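Catechol 2,3-dioxygenase (Pseudomonas sp. KL28, PDB 3HPY) probably catalyses the iron-dependent extradiol ring cleavage of catechol by oxygen to a hydroxy-oxohexadienoate, and works as a homotetramer. Local coordinates at residues C[27-32]-C[235-240]; C[67-72]-C[153-158]; C[178-183]-C[187-192]; C[243-248]-C[254-259]. One frame throughout, in Å; residues are numbered along the deposited sequence.

Interaction 1: C[27-32]-C[235-240]; sequences RNVLGL and SMNEVN
No polar bond joins Val29 to Asn237 and Val239, and the shortest sound polar bond here lies within 235-240, from Glu238 N to Ser235 O at 2.9 Å. It belongs to a Schellman motif that ends helix 224-236. In the same motif Val239 N returns to Met234 O, and Glu238 has a positive phi. On either side of Glu238 in the sequence, Asn237 and Val239 both direct their CB atoms toward 27-32.

Val29 carries the other side of the contact with its two methyl groups. With CG1 anti to the backbone N (chi1 180°), the Val29 side chain passes that of Val239, the two running in opposite senses, and Val29 CG1 lies 4.2 Å from Val239 CG2. The second methyl meets the flat amide of Asn237, where Val29 CG2 is 3.9 Å from Asn237 CG. This is small, plain van der Waals packing between the ends of two helices. The Val29 side is buried, while Asn237 is exposed to solvent at the border.

Val29 and Leu30 are held by backbone hydrogen bonds to Ile147 and Ala148. Val239 also leans on Phe25 of helix 19-29, and Ser235 OG bonds to Tyr295 and Gln291 of a second subunit. The contact thus joins the C-terminal end of helix 19-29 to that of helix 224-236, just before strand 241-244.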
# COMPACT_ATOMS: atom_id res chain seq x y z
N ARG C 27 -0.87 16.35 -20.02
CA ARG C 27 0.05 15.38 -20.57
C ARG C 27 1.24 15.08 -19.66
O ARG C 27 1.62 13.92 -19.48
CB ARG C 27 0.56 15.84 -21.94
CG ARG C 27 0.82 14.69 -22.88
CD ARG C 27 2.12 14.83 -23.63
NE ARG C 27 2.11 15.96 -24.57
CZ ARG C 27 3.05 16.17 -25.48
NH1 ARG C 27 4.07 15.33 -25.58
NH2 ARG C 27 2.96 17.21 -26.30
N ASN C 28 1.81 16.13 -19.08
CA ASN C 28 2.98 16.01 -18.22
C ASN C 28 2.67 15.93 -16.73
O ASN C 28 3.48 15.44 -15.95
CB ASN C 28 3.92 17.18 -18.50
CG ASN C 28 4.40 17.20 -19.93
OD1 ASN C 28 4.71 18.26 -20.48
ND2 ASN C 28 4.46 16.02 -20.55
N VAL C 29 1.50 16.41 -16.34
CA VAL C 29 1.10 16.36 -14.94
C VAL C 29 0.13 15.21 -14.69
O VAL C 29 0.43 14.31 -13.92
CB VAL C 29 0.42 17.66 -14.49
CG1 VAL C 29 0.02 17.54 -13.02
CG2 VAL C 29 1.37 18.84 -14.70
N LEU C 30 -1.04 15.25 -15.32
CA LEU C 30 -2.02 14.17 -15.11
C LEU C 30 -1.53 12.89 -15.77
O LEU C 30 -1.98 11.80 -15.42
CB LEU C 30 -3.39 14.55 -15.68
CG LEU C 30 -4.50 13.52 -15.39
CD1 LEU C 30 -4.60 13.27 -13.90
CD2 LEU C 30 -5.82 14.03 -15.94
N GLY C 31 -0.61 13.01 -16.72
CA GLY C 31 -0.09 11.83 -17.37
C GLY C 31 -0.95 11.17 -18.43
O GLY C 31 -0.87 9.95 -18.62
N LEU C 32 -1.79 11.94 -19.11
CA LEU C 32 -2.60 11.39 -20.19
C LEU C 32 -1.73 11.33 -21.44
O LEU C 32 -0.77 12.11 -21.58
CB LEU C 32 -3.81 12.28 -20.49
CG LEU C 32 -5.10 12.05 -19.70
CD1 LEU C 32 -4.79 11.79 -18.25
CD2 LEU C 32 -6.01 13.25 -19.85
N SER C 235 1.56 18.75 -5.85
CA SER C 235 2.31 19.78 -5.14
C SER C 235 3.56 20.22 -5.91
O SER C 235 3.85 21.41 -6.00
CB SER C 235 2.72 19.28 -3.75
OG SER C 235 3.45 20.29 -3.06
N MET C 236 4.29 19.25 -6.44
CA MET C 236 5.49 19.54 -7.19
C MET C 236 5.17 20.47 -8.36
O MET C 236 6.02 21.25 -8.78
CB MET C 236 6.12 18.23 -7.71
CG MET C 236 6.60 17.29 -6.61
SD MET C 236 7.05 15.63 -7.23
CE MET C 236 8.84 15.78 -7.41
N ASN C 237 3.96 20.38 -8.90
CA ASN C 237 3.57 21.24 -10.01
C ASN C 237 2.65 22.38 -9.57
O ASN C 237 1.96 22.98 -10.40
CB ASN C 237 2.91 20.43 -11.12
CG ASN C 237 3.84 19.43 -11.74
OD1 ASN C 237 4.00 18.31 -11.24
ND2 ASN C 237 4.49 19.82 -12.84
N GLU C 238 2.66 22.67 -8.28
CA GLU C 238 1.87 23.74 -7.70
C GLU C 238 0.41 23.72 -8.13
O GLU C 238 -0.21 24.76 -8.35
CB GLU C 238 2.51 25.10 -8.01
CG GLU C 238 3.87 25.27 -7.33
CD GLU C 238 4.41 26.70 -7.40
OE1 GLU C 238 5.48 26.95 -6.80
OE2 GLU C 238 3.78 27.56 -8.06
N VAL C 239 -0.15 22.52 -8.25
CA VAL C 239 -1.54 22.34 -8.63
C VAL C 239 -2.44 22.57 -7.43
O VAL C 239 -2.22 21.99 -6.37
CB VAL C 239 -1.80 20.90 -9.12
CG1 VAL C 239 -3.26 20.75 -9.51
CG2 VAL C 239 -0.88 20.56 -10.28
N ASN C 240 -3.46 23.42 -7.59
CA ASN C 240 -4.39 23.69 -6.51
C ASN C 240 -5.25 22.47 -6.23
O ASN C 240 -5.92 21.95 -7.12
CB ASN C 240 -5.29 24.88 -6.86
CG ASN C 240 -4.54 26.20 -6.88
OD1 ASN C 240 -5.08 27.23 -7.30
ND2 ASN C 240 -3.30 26.18 -6.40

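Interaction 2: C[67-72]-C[153-158]; sequences DFFGFK and DHCLLY. With FE (Fe (III) ion), chain I; MCT (4-methylcatechol), chain J.
Cys155 SG sits over the centre of the Phe69 ring, 3.5 Å from its centroid and only 1° off the ring normal. The sulfur is therefore about equally far from all six ring carbons. Cys155 CB follows over the same face as a CH-pi contact, 4.2 Å from the centroid of Phe69. Strand 65-73 belongs to the sheet of the N-terminal VOC-type half and strand 151-159 to that of the C-terminal half, the two-part glyoxalase-like fold of this extradiol dioxygenase family. No hydrogen bond crosses between the segments, and the contact is buried sheet-to-sheet packing.

Phe69 reaches over with CG anti to its backbone N (chi1 -168°). Cys155 meets it with SG held between its own N and carbonyl carbon (chi1 75°). Pro9 and Ala12 of strand 9-16 also touch Phe69.

His154, next to Cys155, sends its ring away from Phe69 and into the active site. His154 NE2 binds the iron at 2.4 Å. His216 and Glu267 complete the two-histidine, one-carboxylate set of protein ligands. The 4-methylcatechol chelates the iron through MCT O3 at 1.9 Å and MCT O4 at 2.1 Å. Leu156 CD1 packs 3.8 Å from MCT O3.

Asp153, the residue before His154, restrains the rotation of the imidazole. His154 ND1 donates to Asp153 OD2 over 2.7 Å, near the ring plane, and the carboxylate accepts with its anti lone pair.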
# COMPACT_ATOMS: atom_id res chain seq x y z
N ASP C 67 -18.31 20.50 -22.53
CA ASP C 67 -19.17 20.65 -23.70
C ASP C 67 -20.12 19.45 -23.71
O ASP C 67 -21.34 19.61 -23.78
CB ASP C 67 -18.36 20.66 -25.00
CG ASP C 67 -17.45 21.87 -25.11
OD1 ASP C 67 -17.84 22.96 -24.63
OD2 ASP C 67 -16.34 21.74 -25.69
N PHE C 68 -19.56 18.26 -23.60
CA PHE C 68 -20.37 17.05 -23.61
C PHE C 68 -19.64 15.84 -23.02
O PHE C 68 -18.41 15.84 -22.90
CB PHE C 68 -20.83 16.76 -25.04
CG PHE C 68 -19.72 16.64 -26.03
CD1 PHE C 68 -19.06 15.43 -26.21
CD2 PHE C 68 -19.34 17.74 -26.80
CE1 PHE C 68 -18.03 15.31 -27.15
CE2 PHE C 68 -18.31 17.64 -27.73
CZ PHE C 68 -17.65 16.41 -27.91
N PHE C 69 -20.41 14.83 -22.67
CA PHE C 69 -19.88 13.60 -22.08
C PHE C 69 -20.46 12.41 -22.83
O PHE C 69 -21.68 12.23 -22.88
CB PHE C 69 -20.27 13.53 -20.61
CG PHE C 69 -19.54 12.47 -19.83
CD1 PHE C 69 -20.20 11.34 -19.39
CD2 PHE C 69 -18.18 12.62 -19.54
CE1 PHE C 69 -19.54 10.36 -18.66
CE2 PHE C 69 -17.51 11.65 -18.81
CZ PHE C 69 -18.19 10.51 -18.37
N GLY C 70 -19.59 11.58 -23.41
CA GLY C 70 -20.07 10.44 -24.16
C GLY C 70 -19.87 9.06 -23.55
O GLY C 70 -18.99 8.86 -22.72
N PHE C 71 -20.69 8.12 -23.99
CA PHE C 71 -20.64 6.74 -23.52
C PHE C 71 -20.54 5.78 -24.71
O PHE C 71 -21.33 5.86 -25.65
CB PHE C 71 -21.92 6.39 -22.76
CG PHE C 71 -22.03 7.05 -21.42
CD1 PHE C 71 -21.46 6.46 -20.30
CD2 PHE C 71 -22.78 8.22 -21.25
CE1 PHE C 71 -21.62 7.01 -19.05
CE2 PHE C 71 -22.95 8.78 -19.98
CZ PHE C 71 -22.37 8.17 -18.88
N LYS C 72 -19.59 4.85 -24.66
CA LYS C 72 -19.48 3.88 -25.74
C LYS C 72 -20.51 2.79 -25.49
O LYS C 72 -20.72 2.41 -24.34
CB LYS C 72 -18.08 3.27 -25.80
CG LYS C 72 -17.94 2.27 -26.93
CD LYS C 72 -16.51 1.90 -27.23
CE LYS C 72 -16.45 0.86 -28.34
NZ LYS C 72 -15.05 0.64 -28.79
N ASP C 153 -12.95 7.18 -15.31
CA ASP C 153 -13.90 6.43 -14.49
C ASP C 153 -15.34 6.92 -14.56
O ASP C 153 -16.28 6.12 -14.61
CB ASP C 153 -13.47 6.44 -13.02
CG ASP C 153 -14.07 5.30 -12.24
OD1 ASP C 153 -13.62 4.15 -12.46
OD2 ASP C 153 -15.00 5.55 -11.44
N HIS C 154 -15.50 8.24 -14.53
CA HIS C 154 -16.82 8.85 -14.56
C HIS C 154 -16.67 10.36 -14.48
O HIS C 154 -15.59 10.91 -14.66
CB HIS C 154 -17.64 8.40 -13.35
CG HIS C 154 -17.04 8.78 -12.04
ND1 HIS C 154 -16.04 8.04 -11.44
CD2 HIS C 154 -17.30 9.80 -11.19
CE1 HIS C 154 -15.72 8.58 -10.28
NE2 HIS C 154 -16.47 9.66 -10.11
N CYS C 155 -17.79 11.02 -14.20
CA CYS C 155 -17.83 12.46 -14.04
C CYS C 155 -19.03 12.74 -13.17
O CYS C 155 -19.93 11.90 -13.04
CB CYS C 155 -17.96 13.19 -15.39
SG CYS C 155 -19.61 13.12 -16.15
N LEU C 156 -19.05 13.91 -12.54
CA LEU C 156 -20.16 14.28 -11.68
C LEU C 156 -20.70 15.60 -12.22
O LEU C 156 -19.97 16.59 -12.28
CB LEU C 156 -19.69 14.43 -10.24
CG LEU C 156 -20.72 14.53 -9.12
CD1 LEU C 156 -20.03 14.43 -7.77
CD2 LEU C 156 -21.47 15.85 -9.21
N LEU C 157 -21.97 15.59 -12.62
CA LEU C 157 -22.60 16.78 -13.16
C LEU C 157 -23.55 17.43 -12.17
O LEU C 157 -24.15 16.76 -11.33
CB LEU C 157 -23.39 16.44 -14.43
CG LEU C 157 -22.67 15.76 -15.59
CD1 LEU C 157 -21.22 16.25 -15.68
CD2 LEU C 157 -22.73 14.27 -15.39
N TYR C 158 -23.68 18.74 -12.31
CA TYR C 158 -24.57 19.54 -11.47
C TYR C 158 -25.60 20.21 -12.37
O TYR C 158 -25.26 20.94 -13.28
CB TYR C 158 -23.79 20.62 -10.73
CG TYR C 158 -23.39 20.23 -9.34
CD1 TYR C 158 -22.58 19.12 -9.11
CD2 TYR C 158 -23.81 20.98 -8.24
CE1 TYR C 158 -22.18 18.77 -7.82
CE2 TYR C 158 -23.41 20.64 -6.94
CZ TYR C 158 -22.60 19.54 -6.74
OH TYR C 158 -22.19 19.20 -5.47
FE FE I . -15.94 11.37 -8.54
C1 MCT J . -18.60 11.36 -4.26
C2 MCT J . -18.12 12.18 -5.29
C3 MCT J . -17.34 11.61 -6.32
O3 MCT J . -16.87 12.39 -7.30
C4 MCT J . -17.04 10.22 -6.33
O4 MCT J . -16.28 9.69 -7.33
C5 MCT J . -17.53 9.39 -5.28
C6 MCT J . -18.31 9.97 -4.25
C MCT J . -19.43 11.95 -3.17

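Interaction 3: C[178-183]-C[187-192]; sequences VERVLS and DSDMGI
The Arg180 guanidinium and the Asp189 carboxylate lie with their planes 29° apart, and Asp189 OD1 approaches the guanidinium obliquely. They form no salt bridge, as Arg180 NE is 4.1 Å from Asp189 OD1. The carboxylate instead lies against the aliphatic part of the arginine, with Arg180 CD 3.1 Å from Asp189 OD1. Arg180 NE bonds to Ser283 of strand 282-284.

The backbones form an antiparallel beta hairpin with a classic bulge, in which Met190 and Gly191 both face Val181. Val181 O accepts from Met190 N at 2.9 Å and, weakly, from Gly191 N at 3.5 Å. Val181 N donates to Gly191 O at 3.0 Å. The bulge brings Met190 across Val181 at a slant, where Val181 CG1 and Met190 CE are tightly packed at 3.4 Å. At the turn Ser183 N bonds to Ser188 O, and Ser188 OG donates to Ser183 OG at 2.9 Å.

Val181 also touches Trp193, a residue of the 4-methylcatechol pocket, so the bulge adjoins the pocket lining. Main-chain bonds set the pairing, and the serine hydroxyl bond adds to it near the turn. The opposite charges of Arg180 and Asp189 are likely to add only a diffuse attraction.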
# COMPACT_ATOMS: atom_id res chain seq x y z
N VAL C 178 -26.84 3.06 -7.55
CA VAL C 178 -25.95 2.34 -6.66
C VAL C 178 -26.05 3.02 -5.31
O VAL C 178 -26.19 2.36 -4.28
CB VAL C 178 -24.49 2.36 -7.16
CG1 VAL C 178 -23.63 1.56 -6.22
CG2 VAL C 178 -24.40 1.80 -8.58
N GLU C 179 -25.99 4.35 -5.31
CA GLU C 179 -26.09 5.10 -4.06
C GLU C 179 -26.77 6.45 -4.23
O GLU C 179 -26.75 7.04 -5.32
CB GLU C 179 -24.71 5.32 -3.44
CG GLU C 179 -24.16 4.16 -2.66
CD GLU C 179 -22.98 4.58 -1.80
OE1 GLU C 179 -23.12 5.59 -1.07
OE2 GLU C 179 -21.93 3.91 -1.83
N ARG C 180 -27.37 6.94 -3.15
CA ARG C 180 -28.03 8.23 -3.20
C ARG C 180 -27.94 9.01 -1.90
O ARG C 180 -27.85 8.44 -0.81
CB ARG C 180 -29.50 8.06 -3.57
CG ARG C 180 -30.32 7.28 -2.57
CD ARG C 180 -31.66 6.87 -3.16
NE ARG C 180 -32.23 5.75 -2.43
CZ ARG C 180 -33.24 5.00 -2.85
NH1 ARG C 180 -33.83 5.26 -4.02
NH2 ARG C 180 -33.66 3.99 -2.11
N VAL C 181 -27.96 10.33 -2.04
CA VAL C 181 -27.92 11.20 -0.89
C VAL C 181 -29.33 11.76 -0.71
O VAL C 181 -29.82 12.51 -1.56
CB VAL C 181 -26.92 12.35 -1.11
CG1 VAL C 181 -27.06 13.38 -0.01
CG2 VAL C 181 -25.51 11.79 -1.15
N LEU C 182 -29.99 11.37 0.38
CA LEU C 182 -31.34 11.83 0.68
C LEU C 182 -31.32 13.28 1.12
O LEU C 182 -30.57 13.66 2.02
CB LEU C 182 -31.98 10.99 1.80
CG LEU C 182 -32.64 9.65 1.47
CD1 LEU C 182 -31.65 8.74 0.78
CD2 LEU C 182 -33.14 9.01 2.75
N SER C 183 -32.14 14.10 0.47
CA SER C 183 -32.22 15.52 0.81
C SER C 183 -33.02 15.63 2.12
O SER C 183 -33.65 14.67 2.55
CB SER C 183 -32.92 16.29 -0.31
OG SER C 183 -34.23 15.80 -0.52
N ASP C 187 -38.21 13.35 1.53
CA ASP C 187 -37.31 12.70 0.60
C ASP C 187 -37.49 12.82 -0.90
O ASP C 187 -38.59 12.79 -1.45
CB ASP C 187 -37.19 11.22 0.96
CG ASP C 187 -36.82 11.01 2.41
OD1 ASP C 187 -35.94 11.74 2.92
OD2 ASP C 187 -37.41 10.11 3.05
N SER C 188 -36.33 12.95 -1.53
CA SER C 188 -36.15 13.08 -2.97
C SER C 188 -34.62 12.98 -3.03
O SER C 188 -33.94 13.36 -2.07
CB SER C 188 -36.62 14.44 -3.46
OG SER C 188 -35.93 15.49 -2.81
N ASP C 189 -34.07 12.47 -4.12
CA ASP C 189 -32.63 12.35 -4.19
C ASP C 189 -31.93 13.65 -4.57
O ASP C 189 -32.20 14.24 -5.61
CB ASP C 189 -32.21 11.24 -5.15
CG ASP C 189 -32.91 9.93 -4.85
OD1 ASP C 189 -33.03 9.57 -3.66
OD2 ASP C 189 -33.31 9.26 -5.82
N MET C 190 -31.04 14.06 -3.68
CA MET C 190 -30.24 15.27 -3.82
C MET C 190 -29.00 14.96 -4.65
O MET C 190 -28.45 15.83 -5.34
CB MET C 190 -29.81 15.75 -2.44
CG MET C 190 -28.91 16.96 -2.47
SD MET C 190 -28.57 17.64 -0.83
CE MET C 190 -27.05 16.78 -0.41
N GLY C 191 -28.56 13.71 -4.55
CA GLY C 191 -27.39 13.23 -5.26
C GLY C 191 -27.65 11.79 -5.67
O GLY C 191 -28.24 11.01 -4.93
N ILE C 192 -27.17 11.43 -6.85
CA ILE C 192 -27.42 10.12 -7.38
C ILE C 192 -26.18 9.54 -8.08
O ILE C 192 -25.53 10.22 -8.87
CB ILE C 192 -28.67 10.28 -8.31
CG1 ILE C 192 -29.94 10.19 -7.47
CG2 ILE C 192 -28.64 9.32 -9.45
CD1 ILE C 192 -31.21 10.46 -8.25

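Interaction 4: C[243-248]-C[254-259]; sequences IGPTRH and CTIYAW. With MCT (4-methylcatechol), chain J.
Segments 243-248 and 254-259 run antiparallel. Thr246 and Thr255 are a hydrogen-bonded pair, with Thr255 N to Thr246 O 2.7 Å and Thr246 N to Thr255 O 3.0 Å. Arg247 and Cys254 follow as a non-hydrogen-bonded pair. The chain turns corners at Ile243 and Pro245, and at the first of these Tyr257 N bonds to Ile243 O.

On the face of Thr255 and Tyr257 the side chains build part of the substrate pocket. The His248 ring lies between Thr255 and the 4-methylcatechol. Thr255 CG2 presses on one face, 3.2 Å from His248 CE1. On the opposite face, MCT C6 lies over the ring centre, 3.3 Å above the plane. At the edge His248 NE2 donates to Tyr257 OH over 3.3 Å, a bent bond (135°) with the hydroxyl 20° out of the imidazole plane. Tyr257 OH in turn donates to MCT O3 at 2.7 Å. This short bond, on an oxygen that also binds iron, may favour the ionised form of the bound catechol. Thr255 OG1 bonds to Glu267, an iron ligand, consistent with a second-shell role in orienting its carboxylate.

The other face carries Arg247 and Cys254, whose SG lies 4.1 Å above the guanidinium plane of Arg247. Arg247 also forms a salt bridge to Asp232 of a second subunit. Pro245 packs alongside Ile256. Strand 254-259 pairs with strands 241-244 and 246-247 on one side and with strand 265-270 on the other, while Ile256 and Cys254 rest on helix 224-236.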
# COMPACT_ATOMS: atom_id res chain seq x y z
N ILE C 243 -9.71 18.99 -2.08
CA ILE C 243 -9.76 18.18 -0.87
C ILE C 243 -8.60 17.18 -0.96
O ILE C 243 -8.53 16.39 -1.90
CB ILE C 243 -11.12 17.45 -0.73
CG1 ILE C 243 -11.20 16.72 0.61
CG2 ILE C 243 -11.31 16.45 -1.86
CD1 ILE C 243 -11.13 17.64 1.81
N GLY C 244 -7.70 17.24 0.02
CA GLY C 244 -6.53 16.36 0.05
C GLY C 244 -6.85 14.89 -0.02
O GLY C 244 -8.02 14.53 -0.16
N PRO C 245 -5.84 14.00 0.08
CA PRO C 245 -6.08 12.56 0.02
C PRO C 245 -7.00 12.07 1.15
O PRO C 245 -6.72 12.29 2.33
CB PRO C 245 -4.68 11.97 0.12
CG PRO C 245 -3.94 12.97 0.91
CD PRO C 245 -4.42 14.28 0.33
N THR C 246 -8.10 11.42 0.78
CA THR C 246 -9.03 10.92 1.78
C THR C 246 -10.00 9.89 1.21
O THR C 246 -9.86 9.46 0.07
CB THR C 246 -9.80 12.10 2.43
OG1 THR C 246 -10.68 11.60 3.45
CG2 THR C 246 -10.60 12.87 1.38
N ARG C 247 -10.97 9.48 2.02
CA ARG C 247 -12.00 8.53 1.60
C ARG C 247 -13.41 9.15 1.64
O ARG C 247 -13.71 9.89 2.56
CB ARG C 247 -12.01 7.30 2.53
CG ARG C 247 -13.33 6.54 2.49
CD ARG C 247 -13.14 5.14 2.00
NE ARG C 247 -12.37 4.35 2.95
CZ ARG C 247 -12.02 3.09 2.73
NH1 ARG C 247 -12.39 2.50 1.59
NH2 ARG C 247 -11.32 2.41 3.63
N HIS C 248 -14.22 8.80 0.62
CA HIS C 248 -15.63 9.21 0.53
C HIS C 248 -16.41 8.12 1.24
O HIS C 248 -15.95 6.97 1.20
CB HIS C 248 -16.17 9.17 -0.91
CG HIS C 248 -15.82 10.27 -1.92
ND1 HIS C 248 -15.21 9.95 -3.13
CD2 HIS C 248 -16.00 11.61 -1.90
CE1 HIS C 248 -15.05 11.07 -3.81
NE2 HIS C 248 -15.52 12.07 -3.10
N CYS C 254 -11.43 6.09 -2.32
CA CYS C 254 -10.41 7.04 -1.87
C CYS C 254 -10.17 8.02 -2.99
O CYS C 254 -10.21 7.64 -4.17
CB CYS C 254 -9.13 6.30 -1.54
SG CYS C 254 -9.41 5.07 -0.30
N THR C 255 -9.90 9.27 -2.65
CA THR C 255 -9.73 10.25 -3.70
C THR C 255 -9.05 11.55 -3.31
O THR C 255 -8.72 11.78 -2.15
CB THR C 255 -11.11 10.63 -4.24
OG1 THR C 255 -10.98 11.53 -5.36
CG2 THR C 255 -11.90 11.34 -3.15
N ILE C 256 -8.87 12.39 -4.32
CA ILE C 256 -8.29 13.71 -4.16
C ILE C 256 -8.92 14.61 -5.22
O ILE C 256 -9.03 14.21 -6.39
CB ILE C 256 -6.77 13.73 -4.41
CG1 ILE C 256 -6.05 12.94 -3.32
CG2 ILE C 256 -6.28 15.18 -4.46
CD1 ILE C 256 -4.54 13.01 -3.40
N TYR C 257 -9.34 15.80 -4.82
CA TYR C 257 -9.91 16.75 -5.76
C TYR C 257 -8.90 17.87 -6.00
O TYR C 257 -8.39 18.47 -5.05
CB TYR C 257 -11.21 17.37 -5.23
CG TYR C 257 -12.45 16.51 -5.33
CD1 TYR C 257 -12.51 15.41 -6.18
CD2 TYR C 257 -13.58 16.82 -4.57
CE1 TYR C 257 -13.66 14.63 -6.27
CE2 TYR C 257 -14.74 16.06 -4.65
CZ TYR C 257 -14.77 14.96 -5.50
OH TYR C 257 -15.92 14.20 -5.54
N ALA C 258 -8.63 18.14 -7.27
CA ALA C 258 -7.70 19.19 -7.64
C ALA C 258 -8.29 19.99 -8.78
O ALA C 258 -9.32 19.63 -9.33
CB ALA C 258 -6.37 18.58 -8.07
N TRP C 259 -7.63 21.09 -9.13
CA TRP C 259 -8.12 21.92 -10.22
C TRP C 259 -7.14 21.99 -11.36
O TRP C 259 -5.93 21.97 -11.15
CB TRP C 259 -8.40 23.35 -9.73
CG TRP C 259 -9.71 23.48 -9.08
CD1 TRP C 259 -10.93 23.40 -9.68
CD2 TRP C 259 -9.95 23.65 -7.68
NE1 TRP C 259 -11.93 23.51 -8.73
CE2 TRP C 259 -11.35 23.66 -7.50
CE3 TRP C 259 -9.11 23.79 -6.56
CZ2 TRP C 259 -11.93 23.81 -6.24
CZ3 TRP C 259 -9.70 23.94 -5.31
CH2 TRP C 259 -11.10 23.95 -5.16
C1 MCT J . -18.60 11.36 -4.26
C2 MCT J . -18.12 12.18 -5.29
C3 MCT J . -17.34 11.61 -6.32
O3 MCT J . -16.87 12.39 -7.30
C4 MCT J . -17.04 10.22 -6.33
O4 MCT J . -16.28 9.69 -7.33
C5 MCT J . -17.53 9.39 -5.28
C6 MCT J . -18.31 9.97 -4.25
C MCT J . -19.43 11.95 -3.17

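How the interactions relate
Interactions 2 and 4 meet at the active site. Both touch the 4-methylcatechol, although their own nearest atoms are about 5 Å apart and their centres 19 Å. Interaction 2 supplies an iron ligand, and interaction 4 supplies His248 and Tyr257 of the pocket. Interaction 3 stands further back, with the Val181 side chain about 6 Å from the ligand. Segments of interactions 2, 3 and 4 share one sheet. Interaction 1 lies away from the site, the Val239 side chain being about 11 Å from that of Glu267. It joins interaction 4 directly through a probable hydrogen bond from Trp259 N to Asn240 O at 2.8 Å. Both of these contacts touch the second subunit.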